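Local structure of lasso peptide isopeptidase AtxE2 (Asticcacaulis excentricus, 5TXE) at residues Val151-Ala156 against Ser164-Asp169; Thr548-Thr553 against Asp608-Gly613; Leu602-Ala607 against Val628-Tyr633. The protein hydrolyses the isopeptide bond of the lasso peptides astexin-2 and astexin-3, recognising their knotted, threaded shape and converting them to linear peptides. The protein carries 1 engineered substitution. One frame throughout, in Å; residues are numbered along the deposited sequence.

Contact 1: Val151-Ala156 against Ser164-Asp169; sequences VRVWRA and SPVIED
A classic beta bulge breaks the register of this hairpin: Val166 and Ile167 both face Val153, whose carbonyl oxygen takes two N-H groups. Val166 N comes closer, 2.8 Å from Val153 O and in the carbonyl plane, while Ile167 N sits 3.3 Å from Val153 O and tilted from that plane. Val153 N returns a bond to Ile167 O, and on the Trp154 side of the bulge Arg155 and Ser164 exchange two backbone bonds as a hydrogen-bonded pair.

Between these lies the non-hydrogen-bonded pair Trp154 and Pro165. The indole folds back beside its own backbone N (chi1 -77°), which lays one face over the start of Pro165. Pro165 CD stands 3.7 Å from the centroid of the six-membered ring of Trp154, 4° off the normal, a CH-pi contact; Pro165 N lies over the centre of the indole. Arg145, on the neighbouring strand 140-147, makes a cation-pi contact with the same tryptophan.

The face bearing Val153 and Ile167 has an aliphatic patch. Val153 CB meets Ile167 CB at 3.8 Å, and Val166 CG1 rests against Arg155 CB, also at 3.8 Å. Leu184 and Tyr186 of strand 183-188 continue this packing on Ile167. The hairpin supplies the last two strands of a four-stranded antiparallel sheet, consistent with a blade of the beta-propeller found in prolyl oligopeptidases.

On the other side of the bulge, Arg152 and Glu168 run side by side. Arg152 NE reaches Glu168 OE1 at 3.1 Å, in the guanidinium plane but from above the carboxylate, the two planes standing 84° apart. The salt bridge is thus single-pronged, and with Arg152 NH1 bonded to Asp147 O, the arginine probably ties the segment after strand 163-167 to the end of strand 140-147 as well as offsetting the charge of the glutamate.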
ATOM      1  N   VAL A 151      10.760   5.707 -19.120  1.00 26.22           N
ATOM      2  CA  VAL A 151      11.681   5.520 -17.995  1.00 24.65           C
ATOM      3  C   VAL A 151      13.144   5.359 -18.480  1.00 26.21           C
ATOM      4  O   VAL A 151      13.502   4.440 -19.226  1.00 23.66           O
ATOM      5  CB  VAL A 151      11.320   4.271 -17.205  1.00 24.54           C
ATOM      6  CG1 VAL A 151      12.250   4.120 -16.018  1.00 26.88           C
ATOM      7  CG2 VAL A 151       9.876   4.389 -16.714  1.00 24.94           C
ATOM      8  N   ARG A 152      13.967   6.243 -17.991  1.00 26.84           N
ATOM      9  CA  ARG A 152      15.393   6.262 -18.342  1.00 29.43           C
ATOM     10  C   ARG A 152      16.220   6.074 -17.068  1.00 27.28           C
ATOM     11  O   ARG A 152      15.704   6.235 -15.954  1.00 28.93           O
ATOM     12  CB  ARG A 152      15.733   7.627 -18.891  1.00 26.65           C
ATOM     13  CG  ARG A 152      14.985   7.985 -20.170  1.00 29.73           C
ATOM     14  CD  ARG A 152      15.391   9.380 -20.693  1.00 27.97           C
ATOM     15  NE  ARG A 152      14.617   9.710 -21.875  1.00 27.93           N
ATOM     16  CZ  ARG A 152      13.334  10.072 -21.875  1.00 27.67           C
ATOM     17  NH1 ARG A 152      12.621  10.174 -20.763  1.00 27.14           N
ATOM     18  NH2 ARG A 152      12.753  10.279 -23.019  1.00 31.34           N
ATOM     19  N   VAL A 153      17.505   5.806 -17.233  1.00 27.44           N
ATOM     20  CA  VAL A 153      18.442   5.882 -16.110  1.00 28.38           C
ATOM     21  C   VAL A 153      19.064   7.274 -16.091  1.00 28.43           C
ATOM     22  O   VAL A 153      19.567   7.759 -17.119  1.00 25.53           O
ATOM     23  CB  VAL A 153      19.560   4.844 -16.215  1.00 29.43           C
ATOM     24  CG1 VAL A 153      20.486   5.015 -15.043  1.00 30.81           C
ATOM     25  CG2 VAL A 153      18.977   3.442 -16.229  1.00 31.37           C
ATOM     26  N   TRP A 154      19.030   7.888 -14.928  1.00 26.81           N
ATOM     27  CA  TRP A 154      19.653   9.136 -14.729  1.00 31.71           C
ATOM     28  C   TRP A 154      20.862   8.927 -13.816  1.00 32.19           C
ATOM     29  O   TRP A 154      20.897   8.005 -13.019  1.00 30.75           O
ATOM     30  CB  TRP A 154      18.695  10.169 -14.090  1.00 30.78           C
ATOM     31  CG  TRP A 154      17.675  10.763 -15.070  1.00 30.95           C
ATOM     32  CD1 TRP A 154      16.812  10.073 -15.833  1.00 31.34           C
ATOM     33  CD2 TRP A 154      17.452  12.140 -15.355  1.00 29.48           C
ATOM     34  NE1 TRP A 154      16.064  10.928 -16.600  1.00 31.97           N
ATOM     35  CE2 TRP A 154      16.426  12.208 -16.309  1.00 31.66           C
ATOM     36  CE3 TRP A 154      18.019  13.337 -14.885  1.00 33.84           C
ATOM     37  CZ2 TRP A 154      15.926  13.416 -16.802  1.00 31.46           C
ATOM     38  CZ3 TRP A 154      17.548  14.545 -15.408  1.00 33.14           C
ATOM     39  CH2 TRP A 154      16.525  14.567 -16.371  1.00 30.74           C
ATOM     40  N   ARG A 155      21.817   9.838 -13.949  1.00 33.00           N
ATOM     41  CA  ARG A 155      23.029   9.888 -13.149  1.00 34.95           C
ATOM     42  C   ARG A 155      23.153  11.226 -12.502  1.00 29.16           C
ATOM     43  O   ARG A 155      23.056  12.228 -13.168  1.00 34.22           O
ATOM     44  CB  ARG A 155      24.208   9.666 -14.065  1.00 39.54           C
ATOM     45  CG  ARG A 155      25.554   9.786 -13.373  1.00 46.08           C
ATOM     46  CD  ARG A 155      26.588   9.474 -14.416  1.00 53.04           C
ATOM     47  NE  ARG A 155      27.917   9.592 -13.868  1.00 67.08           N
ATOM     48  CZ  ARG A 155      28.655  10.686 -13.958  1.00 76.07           C
ATOM     49  NH1 ARG A 155      28.181  11.761 -14.591  1.00 76.32           N
ATOM     50  NH2 ARG A 155      29.869  10.705 -13.406  1.00 71.67           N
ATOM     51  N   ALA A 156      23.331  11.262 -11.207  1.00 31.05           N
ATOM     52  CA  ALA A 156      23.406  12.511 -10.475  1.00 32.76           C
ATOM     53  C   ALA A 156      24.735  12.620  -9.691  1.00 41.28           C
ATOM     54  O   ALA A 156      25.180  11.652  -9.093  1.00 49.55           O
ATOM     55  CB  ALA A 156      22.255  12.631  -9.497  1.00 27.66           C
ATOM     56  N   SER A 164      21.612  14.094 -15.194  1.00 32.52           N
ATOM     57  CA  SER A 164      21.091  14.021 -16.554  1.00 33.55           C
ATOM     58  C   SER A 164      20.846  12.582 -16.909  1.00 34.69           C
ATOM     59  O   SER A 164      21.360  11.716 -16.276  1.00 34.44           O
ATOM     60  CB  SER A 164      22.082  14.625 -17.534  1.00 37.65           C
ATOM     61  OG  SER A 164      23.308  14.036 -17.293  1.00 34.31           O
ATOM     62  N   PRO A 165      20.032  12.334 -17.923  1.00 33.35           N
ATOM     63  CA  PRO A 165      19.761  10.981 -18.329  1.00 31.44           C
ATOM     64  C   PRO A 165      20.966  10.402 -19.049  1.00 37.77           C
ATOM     65  O   PRO A 165      21.537  11.080 -19.923  1.00 34.66           O
ATOM     66  CB  PRO A 165      18.589  11.138 -19.320  1.00 30.92           C
ATOM     67  CG  PRO A 165      18.672  12.529 -19.854  1.00 31.75           C
ATOM     68  CD  PRO A 165      19.285  13.336 -18.713  1.00 33.83           C
ATOM     69  N   VAL A 166      21.324   9.154 -18.731  1.00 37.41           N
ATOM     70  CA  VAL A 166      22.454   8.486 -19.391  1.00 33.05           C
ATOM     71  C   VAL A 166      22.077   7.236 -20.139  1.00 33.49           C
ATOM     72  O   VAL A 166      22.811   6.770 -20.979  1.00 27.71           O
ATOM     73  CB  VAL A 166      23.583   8.222 -18.405  1.00 36.35           C
ATOM     74  CG1 VAL A 166      24.127   9.550 -17.871  1.00 35.50           C
ATOM     75  CG2 VAL A 166      23.108   7.380 -17.223  1.00 36.14           C
ATOM     76  N   ILE A 167      20.908   6.683 -19.882  1.00 34.79           N
ATOM     77  CA  ILE A 167      20.481   5.557 -20.671  1.00 32.82           C
ATOM     78  C   ILE A 167      19.031   5.756 -21.067  1.00 34.43           C
ATOM     79  O   ILE A 167      18.170   5.974 -20.197  1.00 28.72           O
ATOM     80  CB  ILE A 167      20.613   4.230 -19.855  1.00 35.04           C
ATOM     81  CG1 ILE A 167      22.022   4.069 -19.276  1.00 37.92           C
ATOM     82  CG2 ILE A 167      20.317   3.033 -20.740  1.00 35.93           C
ATOM     83  CD1 ILE A 167      22.216   2.825 -18.437  1.00 34.94           C
ATOM     84  N   GLU A 168      18.758   5.562 -22.355  1.00 34.79           N
ATOM     85  CA  GLU A 168      17.402   5.543 -22.861  1.00 36.21           C
ATOM     86  C   GLU A 168      17.317   4.442 -23.877  1.00 35.57           C
ATOM     87  O   GLU A 168      18.258   4.215 -24.594  1.00 33.68           O
ATOM     88  CB  GLU A 168      17.065   6.852 -23.569  1.00 40.44           C
ATOM     89  CG  GLU A 168      15.632   6.880 -24.062  1.00 49.80           C
ATOM     90  CD  GLU A 168      15.290   8.145 -24.854  1.00 57.24           C
ATOM     91  OE1 GLU A 168      15.909   9.200 -24.614  1.00 46.46           O
ATOM     92  OE2 GLU A 168      14.359   8.064 -25.697  1.00 68.19           O
ATOM     93  N   ASP A 169      16.186   3.772 -23.979  1.00 33.70           N
ATOM     94  CA  ASP A 169      15.997   2.881 -25.099  1.00 38.07           C
ATOM     95  C   ASP A 169      14.558   2.923 -25.625  1.00 34.90           C
ATOM     96  O   ASP A 169      13.738   3.673 -25.123  1.00 38.42           O
ATOM     97  CB  ASP A 169      16.452   1.496 -24.657  1.00 43.06           C
ATOM     98  CG  ASP A 169      17.180   0.720 -25.777  1.00 50.99           C
ATOM     99  OD1 ASP A 169      16.670   0.737 -26.942  1.00 52.44           O
ATOM    100  OD2 ASP A 169      18.225   0.068 -25.467  1.00 54.57           O
TER
HETATM  101  O   HOH W   1      14.159   3.829 -21.755  1.00 37.32           O

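Contact 2: Thr548-Thr553 against Asp608-Gly613; sequences TSSCCT and DEEYLG
Ser550 CB touches Glu610 OE1 at 3.6 Å, the nearest approach of the glutamate's carboxylate to the 548-553 loop. No direct hydrogen bond joins the two segments; water does the joining. One water bridges Ser549 OG and Glu610 OE1, lying 2.7 Å from Glu610 OE1, and a second links Ser549 O to the same oxygen. Farther along the loop, Glu610 O accepts from a water 2.7 Å away that also donates to Cys551 O, while another water takes the N-H of Cys551 and gives a weak bond to Glu610 O. Beside these bridges the backbones close up, with Cys551 O 3.2 Å from Gly613 C.

The glutamate's chain leaves beside its backbone N (chi1 -64°) and runs extended, carrying the carboxylate past Ser550. Its other oxygen, OE2, is hydrogen-bonded to His638 ND1. Glu610 and His638 are probably the charge relay pair of the serine hydrolase triad, each following a strand of the alpha/beta-hydrolase sheet as in the prolyl oligopeptidase family; the nucleophile position is the engineered Ala527, whose side chain is about 6 Å from that of Ser549.

The loop facing Gly613 holds a vicinal disulfide: Cys551 SG and Cys552 SG, 2.1 Å apart, close a small ring across a cis peptide bond, an arrangement that probably helps to set the direction of Cys551 O. Thr548 OG1 donates in the carbonyl plane, on a lone pair, to Ser550 O at 2.9 Å, pinning the turn after strand 545-548. Further out, His534 of helix 528-539 bonds to Ser550 O and Thr553 OG1, Thr557 OG1 pairs with Cys552 N, and Phe591 packs on both cysteines.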
ATOM      1  N   THR A 548     -17.335   4.568  -1.008  1.00 23.93           N
ATOM      2  CA  THR A 548     -16.439   3.534  -1.533  1.00 24.08           C
ATOM      3  C   THR A 548     -15.703   4.077  -2.764  1.00 23.40           C
ATOM      4  O   THR A 548     -16.222   4.948  -3.448  1.00 22.75           O
ATOM      5  CB  THR A 548     -17.211   2.246  -1.840  1.00 28.72           C
ATOM      6  OG1 THR A 548     -16.315   1.272  -2.291  1.00 35.76           O
ATOM      7  CG2 THR A 548     -18.219   2.399  -2.976  1.00 31.95           C
ATOM      8  N   SER A 549     -14.526   3.585  -3.054  1.00 22.51           N
ATOM      9  CA  SER A 549     -13.782   4.013  -4.235  1.00 27.87           C
ATOM     10  C   SER A 549     -14.108   3.161  -5.463  1.00 27.56           C
ATOM     11  O   SER A 549     -13.770   3.529  -6.576  1.00 33.58           O
ATOM     12  CB  SER A 549     -12.317   3.877  -3.987  1.00 27.72           C
ATOM     13  OG  SER A 549     -11.995   2.494  -3.952  1.00 32.89           O
ATOM     14  N   SER A 550     -14.756   2.040  -5.260  1.00 25.53           N
ATOM     15  CA  SER A 550     -15.138   1.193  -6.354  1.00 28.91           C
ATOM     16  C   SER A 550     -16.417   0.399  -6.059  1.00 29.97           C
ATOM     17  O   SER A 550     -16.856   0.275  -4.920  1.00 28.42           O
ATOM     18  CB  SER A 550     -14.029   0.203  -6.681  1.00 29.07           C
ATOM     19  OG  SER A 550     -13.795  -0.666  -5.577  1.00 27.99           O
ATOM     20  N   CYS A 551     -17.001  -0.115  -7.130  1.00 31.40           N
ATOM     21  CA  CYS A 551     -18.144  -0.972  -7.092  1.00 29.43           C
ATOM     22  C   CYS A 551     -18.067  -1.787  -8.423  1.00 31.99           C
ATOM     23  O   CYS A 551     -17.506  -1.300  -9.421  1.00 31.33           O
ATOM     24  CB  CYS A 551     -19.403  -0.114  -6.961  1.00 33.29           C
ATOM     25  SG  CYS A 551     -20.831  -0.995  -6.278  1.00 41.37           S
ATOM     26  N   CYS A 552     -18.503  -3.045  -8.448  1.00 30.87           N
ATOM     27  CA  CYS A 552     -19.238  -3.708  -7.337  1.00 32.29           C
ATOM     28  C   CYS A 552     -18.680  -5.073  -7.061  1.00 29.55           C
ATOM     29  O   CYS A 552     -17.845  -5.611  -7.814  1.00 33.30           O
ATOM     30  CB  CYS A 552     -20.708  -3.854  -7.733  1.00 32.03           C
ATOM     31  SG  CYS A 552     -21.531  -2.240  -7.848  1.00 36.34           S
ATOM     32  N   THR A 553     -19.129  -5.665  -5.972  1.00 26.37           N
ATOM     33  CA  THR A 553     -18.759  -7.046  -5.704  1.00 28.21           C
ATOM     34  C   THR A 553     -19.855  -7.947  -6.231  1.00 26.56           C
ATOM     35  O   THR A 553     -20.820  -8.282  -5.478  1.00 27.42           O
ATOM     36  CB  THR A 553     -18.518  -7.248  -4.197  1.00 29.17           C
ATOM     37  OG1 THR A 553     -17.614  -6.242  -3.719  1.00 29.52           O
ATOM     38  CG2 THR A 553     -17.988  -8.629  -3.969  1.00 29.65           C
ATOM     39  N   ASP A 608     -12.008   6.222 -13.654  1.00 18.89           N
ATOM     40  CA  ASP A 608     -12.571   5.807 -14.902  1.00 19.93           C
ATOM     41  C   ASP A 608     -12.200   4.377 -15.216  1.00 21.58           C
ATOM     42  O   ASP A 608     -12.975   3.625 -15.801  1.00 23.39           O
ATOM     43  CB  ASP A 608     -12.243   6.742 -16.083  1.00 21.05           C
ATOM     44  CG  ASP A 608     -10.746   6.977 -16.302  1.00 23.31           C
ATOM     45  OD1 ASP A 608      -9.840   6.476 -15.551  1.00 24.08           O
ATOM     46  OD2 ASP A 608     -10.470   7.719 -17.277  1.00 26.92           O
ATOM     47  N   GLU A 609     -11.028   3.990 -14.842  1.00 22.26           N
ATOM     48  CA  GLU A 609     -10.562   2.632 -15.124  1.00 27.03           C
ATOM     49  C   GLU A 609     -11.330   1.549 -14.323  1.00 27.96           C
ATOM     50  O   GLU A 609     -11.197   0.371 -14.623  1.00 26.56           O
ATOM     51  CB  GLU A 609      -9.078   2.601 -14.839  1.00 32.60           C
ATOM     52  CG  GLU A 609      -8.358   1.323 -15.132  1.00 41.64           C
ATOM     53  CD  GLU A 609      -6.827   1.494 -15.170  1.00 44.35           C
ATOM     54  OE1 GLU A 609      -6.169   1.150 -14.158  1.00 44.57           O
ATOM     55  OE2 GLU A 609      -6.293   1.990 -16.195  1.00 55.81           O
ATOM     56  N   GLU A 610     -12.197   1.934 -13.381  1.00 23.77           N
ATOM     57  CA  GLU A 610     -13.010   0.942 -12.674  1.00 25.46           C
ATOM     58  C   GLU A 610     -14.474   1.211 -12.744  1.00 23.66           C
ATOM     59  O   GLU A 610     -15.250   0.366 -12.282  1.00 24.78           O
ATOM     60  CB  GLU A 610     -12.618   0.877 -11.186  1.00 28.41           C
ATOM     61  CG  GLU A 610     -11.181   0.407 -10.976  1.00 29.05           C
ATOM     62  CD  GLU A 610     -10.834   0.193  -9.494  1.00 38.13           C
ATOM     63  OE1 GLU A 610     -11.144   1.066  -8.612  1.00 38.69           O
ATOM     64  OE2 GLU A 610     -10.187  -0.841  -9.216  1.00 38.81           O
ATOM     65  N   TYR A 611     -14.891   2.340 -13.306  1.00 20.46           N
ATOM     66  CA  TYR A 611     -16.300   2.690 -13.202  1.00 18.68           C
ATOM     67  C   TYR A 611     -17.256   1.767 -13.908  1.00 19.60           C
ATOM     68  O   TYR A 611     -18.408   1.702 -13.490  1.00 18.48           O
ATOM     69  CB  TYR A 611     -16.585   4.139 -13.619  1.00 20.09           C
ATOM     70  CG  TYR A 611     -17.042   4.369 -15.037  1.00 19.17           C
ATOM     71  CD1 TYR A 611     -16.186   4.213 -16.098  1.00 20.94           C
ATOM     72  CD2 TYR A 611     -18.299   4.820 -15.298  1.00 21.08           C
ATOM     73  CE1 TYR A 611     -16.618   4.416 -17.407  1.00 21.86           C
ATOM     74  CE2 TYR A 611     -18.731   5.073 -16.584  1.00 21.57           C
ATOM     75  CZ  TYR A 611     -17.895   4.858 -17.642  1.00 22.03           C
ATOM     76  OH  TYR A 611     -18.337   5.079 -18.918  1.00 21.64           O
ATOM     77  N   LEU A 612     -16.835   1.095 -14.987  1.00 18.42           N
ATOM     78  CA  LEU A 612     -17.740   0.321 -15.754  1.00 20.11           C
ATOM     79  C   LEU A 612     -18.403  -0.764 -14.896  1.00 22.29           C
ATOM     80  O   LEU A 612     -19.594  -1.053 -15.055  1.00 19.86           O
ATOM     81  CB  LEU A 612     -17.046  -0.369 -16.913  1.00 21.55           C
ATOM     82  CG  LEU A 612     -16.621   0.561 -18.065  1.00 23.14           C
ATOM     83  CD1 LEU A 612     -15.862  -0.202 -19.127  1.00 23.17           C
ATOM     84  CD2 LEU A 612     -17.836   1.206 -18.654  1.00 24.18           C
ATOM     85  N   GLY A 613     -17.602  -1.323 -14.006  1.00 20.89           N
ATOM     86  CA  GLY A 613     -18.035  -2.285 -13.003  1.00 22.13           C
ATOM     87  C   GLY A 613     -19.147  -1.825 -12.103  1.00 22.06           C
ATOM     88  O   GLY A 613     -19.953  -2.648 -11.628  1.00 22.56           O
TER
HETATM   89  O   HOH W   2     -10.456   1.395  -6.062  1.00 25.74           O
HETATM   90  O   HOH W   3     -11.721   3.470  -8.277  1.00 27.10           O
HETATM   91  O   HOH W   4     -15.970   1.456  -9.616  1.00 17.78           O
HETATM   92  O   HOH W   5     -15.298  -1.904 -10.816  1.00 31.72           O

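Contact 3: Leu602-Ala607 against Val628-Tyr633; sequences LLIQSA and VELIIY
Tyr633 and Gln605 both swing their side chains beside their own backbone N (chi1 -67° in each), and a bend of the glutamine at chi2, -149°, brings its amide round to the phenol. Tyr633 OH donates to Gln605 OE1 at 2.7 Å; the oxygen lies at the ring's edge, in its plane. Arg652 also bonds to Gln605 OE1, Val649 O takes Gln605 NE2, and His645 stacks edge-to-face on the tyrosine. A phenylalanine in place of Tyr633 would probably leave Gln605 OE1 without its phenolic donor, the amide then relying on Arg652 and Val649.

Behind these side chains the strands pair in parallel, residue for residue. Ile604 N gives to Glu629 O at 2.8 Å, and Ile604 O receives Ile631 N at 2.7 Å. Leu603 CD1 lies across Ile631 CG1, 3.9 Å away, on the face covered by helix 643-662. Ile604 CG2 meets Leu630 CD1 at 3.8 Å on the other, where Phe618 of helix 615-623 packs against Leu630. Glu629 turns its carboxylate to Arg677 and Trp678. Two parallel strands joined through helix 615-623 make a beta-alpha-beta crossover, here at the edge of the alpha/beta-hydrolase sheet, with Glu610 in the connection that follows its first strand.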
ATOM      1  N   LEU A 602     -24.958   6.099  -0.346  1.00 23.86           N
ATOM      2  CA  LEU A 602     -23.662   5.622  -0.799  1.00 22.13           C
ATOM      3  C   LEU A 602     -23.104   6.548  -1.880  1.00 22.52           C
ATOM      4  O   LEU A 602     -23.771   6.828  -2.916  1.00 22.42           O
ATOM      5  CB  LEU A 602     -23.850   4.262  -1.390  1.00 27.16           C
ATOM      6  CG  LEU A 602     -22.614   3.648  -2.031  1.00 28.88           C
ATOM      7  CD1 LEU A 602     -21.524   3.447  -1.006  1.00 29.55           C
ATOM      8  CD2 LEU A 602     -22.932   2.337  -2.724  1.00 28.01           C
ATOM      9  N   LEU A 603     -21.900   7.028  -1.625  1.00 20.01           N
ATOM     10  CA  LEU A 603     -21.122   7.762  -2.566  1.00 20.92           C
ATOM     11  C   LEU A 603     -20.012   6.903  -3.121  1.00 22.01           C
ATOM     12  O   LEU A 603     -19.243   6.347  -2.342  1.00 23.15           O
ATOM     13  CB  LEU A 603     -20.538   8.980  -1.919  1.00 21.31           C
ATOM     14  CG  LEU A 603     -19.591   9.798  -2.786  1.00 21.41           C
ATOM     15  CD1 LEU A 603     -20.314  10.473  -3.902  1.00 22.02           C
ATOM     16  CD2 LEU A 603     -18.975  10.883  -1.929  1.00 23.32           C
ATOM     17  N   ILE A 604     -19.908   6.811  -4.458  1.00 20.24           N
ATOM     18  CA  ILE A 604     -18.810   6.063  -5.100  1.00 21.04           C
ATOM     19  C   ILE A 604     -17.893   7.048  -5.844  1.00 19.69           C
ATOM     20  O   ILE A 604     -18.343   7.776  -6.744  1.00 21.71           O
ATOM     21  CB  ILE A 604     -19.356   5.020  -6.105  1.00 22.25           C
ATOM     22  CG1 ILE A 604     -20.407   4.110  -5.434  1.00 23.68           C
ATOM     23  CG2 ILE A 604     -18.277   4.150  -6.678  1.00 19.95           C
ATOM     24  CD1 ILE A 604     -21.357   3.453  -6.422  1.00 24.91           C
ATOM     25  N   GLN A 605     -16.618   7.046  -5.504  1.00 18.31           N
ATOM     26  CA  GLN A 605     -15.684   7.987  -6.094  1.00 19.43           C
ATOM     27  C   GLN A 605     -14.716   7.154  -6.867  1.00 21.41           C
ATOM     28  O   GLN A 605     -13.681   6.709  -6.331  1.00 21.13           O
ATOM     29  CB  GLN A 605     -15.011   8.805  -5.014  1.00 19.34           C
ATOM     30  CG  GLN A 605     -15.988   9.735  -4.307  1.00 19.65           C
ATOM     31  CD  GLN A 605     -15.369  11.015  -3.799  1.00 22.59           C
ATOM     32  OE1 GLN A 605     -15.121  11.955  -4.597  1.00 26.94           O
ATOM     33  NE2 GLN A 605     -15.190  11.123  -2.477  1.00 20.95           N
ATOM     34  N   SER A 606     -15.066   6.871  -8.122  1.00 19.53           N
ATOM     35  CA  SER A 606     -14.355   5.862  -8.897  1.00 20.42           C
ATOM     36  C   SER A 606     -13.374   6.430  -9.912  1.00 18.77           C
ATOM     37  O   SER A 606     -13.628   7.452 -10.523  1.00 20.48           O
ATOM     38  CB  SER A 606     -15.400   5.009  -9.647  1.00 20.89           C
ATOM     39  OG  SER A 606     -14.818   3.935 -10.344  1.00 20.91           O
ATOM     40  N   ALA A 607     -12.281   5.724 -10.119  1.00 19.49           N
ATOM     41  CA  ALA A 607     -11.446   5.910 -11.302  1.00 19.22           C
ATOM     42  C   ALA A 607     -12.222   5.515 -12.540  1.00 19.76           C
ATOM     43  O   ALA A 607     -13.053   4.601 -12.462  1.00 21.35           O
ATOM     44  CB  ALA A 607     -10.213   5.047 -11.195  1.00 19.78           C
ATOM     45  N   VAL A 628     -27.851   7.101  -3.961  1.00 25.85           N
ATOM     46  CA  VAL A 628     -26.555   6.710  -4.441  1.00 25.40           C
ATOM     47  C   VAL A 628     -26.047   7.826  -5.397  1.00 23.60           C
ATOM     48  O   VAL A 628     -26.829   8.475  -6.077  1.00 21.59           O
ATOM     49  CB  VAL A 628     -26.644   5.389  -5.187  1.00 26.59           C
ATOM     50  CG1 VAL A 628     -27.497   5.517  -6.427  1.00 27.55           C
ATOM     51  CG2 VAL A 628     -25.276   4.858  -5.610  1.00 27.16           C
ATOM     52  N   GLU A 629     -24.743   8.044  -5.421  1.00 24.60           N
ATOM     53  CA  GLU A 629     -24.119   8.995  -6.354  1.00 23.53           C
ATOM     54  C   GLU A 629     -22.777   8.408  -6.731  1.00 24.47           C
ATOM     55  O   GLU A 629     -22.075   7.805  -5.898  1.00 23.97           O
ATOM     56  CB  GLU A 629     -23.946  10.358  -5.709  1.00 23.31           C
ATOM     57  CG  GLU A 629     -23.258  11.356  -6.607  1.00 23.58           C
ATOM     58  CD  GLU A 629     -23.416  12.791  -6.171  1.00 22.70           C
ATOM     59  OE1 GLU A 629     -22.424  13.396  -5.704  1.00 25.35           O
ATOM     60  OE2 GLU A 629     -24.525  13.346  -6.313  1.00 26.29           O
ATOM     61  N   LEU A 630     -22.439   8.577  -8.007  1.00 24.30           N
ATOM     62  CA  LEU A 630     -21.197   8.066  -8.583  1.00 23.28           C
ATOM     63  C   LEU A 630     -20.434   9.220  -9.213  1.00 21.17           C
ATOM     64  O   LEU A 630     -20.989  10.031  -9.987  1.00 22.25           O
ATOM     65  CB  LEU A 630     -21.528   7.009  -9.655  1.00 23.64           C
ATOM     66  CG  LEU A 630     -20.440   6.545 -10.632  1.00 22.12           C
ATOM     67  CD1 LEU A 630     -19.315   5.841  -9.886  1.00 22.91           C
ATOM     68  CD2 LEU A 630     -20.963   5.558 -11.637  1.00 23.46           C
ATOM     69  N   ILE A 631     -19.165   9.296  -8.876  1.00 20.08           N
ATOM     70  CA  ILE A 631     -18.299  10.316  -9.367  1.00 18.64           C
ATOM     71  C   ILE A 631     -17.257   9.613 -10.161  1.00 18.36           C
ATOM     72  O   ILE A 631     -16.767   8.594  -9.742  1.00 20.17           O
ATOM     73  CB  ILE A 631     -17.573  11.064  -8.253  1.00 19.44           C
ATOM     74  CG1 ILE A 631     -18.550  11.607  -7.209  1.00 19.64           C
ATOM     75  CG2 ILE A 631     -16.747  12.228  -8.794  1.00 20.46           C
ATOM     76  CD1 ILE A 631     -19.547  12.697  -7.678  1.00 18.10           C
ATOM     77  N   ILE A 632     -16.878  10.166 -11.313  1.00 17.59           N
ATOM     78  CA  ILE A 632     -15.857   9.544 -12.135  1.00 17.32           C
ATOM     79  C   ILE A 632     -14.658  10.450 -12.277  1.00 18.72           C
ATOM     80  O   ILE A 632     -14.823  11.619 -12.606  1.00 18.09           O
ATOM     81  CB  ILE A 632     -16.473   9.254 -13.520  1.00 19.68           C
ATOM     82  CG1 ILE A 632     -17.566   8.223 -13.332  1.00 20.85           C
ATOM     83  CG2 ILE A 632     -15.415   8.718 -14.519  1.00 20.41           C
ATOM     84  CD1 ILE A 632     -18.533   8.286 -14.446  1.00 23.72           C
ATOM     85  N   TYR A 633     -13.442   9.907 -12.127  1.00 19.67           N
ATOM     86  CA  TYR A 633     -12.210  10.681 -12.330  1.00 19.96           C
ATOM     87  C   TYR A 633     -11.430  10.191 -13.533  1.00 18.35           C
ATOM     88  O   TYR A 633     -11.124   8.983 -13.633  1.00 19.80           O
ATOM     89  CB  TYR A 633     -11.334  10.549 -11.049  1.00 21.33           C
ATOM     90  CG  TYR A 633     -11.909  11.206  -9.805  1.00 21.27           C
ATOM     91  CD1 TYR A 633     -12.831  10.566  -8.988  1.00 22.76           C
ATOM     92  CD2 TYR A 633     -11.542  12.449  -9.457  1.00 23.09           C
ATOM     93  CE1 TYR A 633     -13.367  11.178  -7.881  1.00 22.03           C
ATOM     94  CE2 TYR A 633     -12.083  13.081  -8.353  1.00 23.94           C
ATOM     95  CZ  TYR A 633     -12.990  12.443  -7.564  1.00 22.85           C
ATOM     96  OH  TYR A 633     -13.448  13.124  -6.418  1.00 21.27           O
TER

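Contacts 2 and 3 belong to one hydrolase domain: their centres are 8 Å apart, strand 602-607 runs straight into the 608-613 segment, and backbone bonds join Thr548 to Leu603 and Asp608 to Tyr633. Both are buried, yet contact 3 is a regular parallel strand pair, largely aliphatic, with a tyrosine-glutamine hydrogen bond on one face, whereas contact 2, beyond the C-terminal ends of strands 545-548 and 602-607, trades direct bonds for water bridges around the acid. Contact 1 stands apart, its centre 37 Å from that of contact 2, in an antiparallel sheet remote from the annotated sites. It is partly buried, and combines a salt bridge and a proline-tryptophan contact with an aliphatic patch.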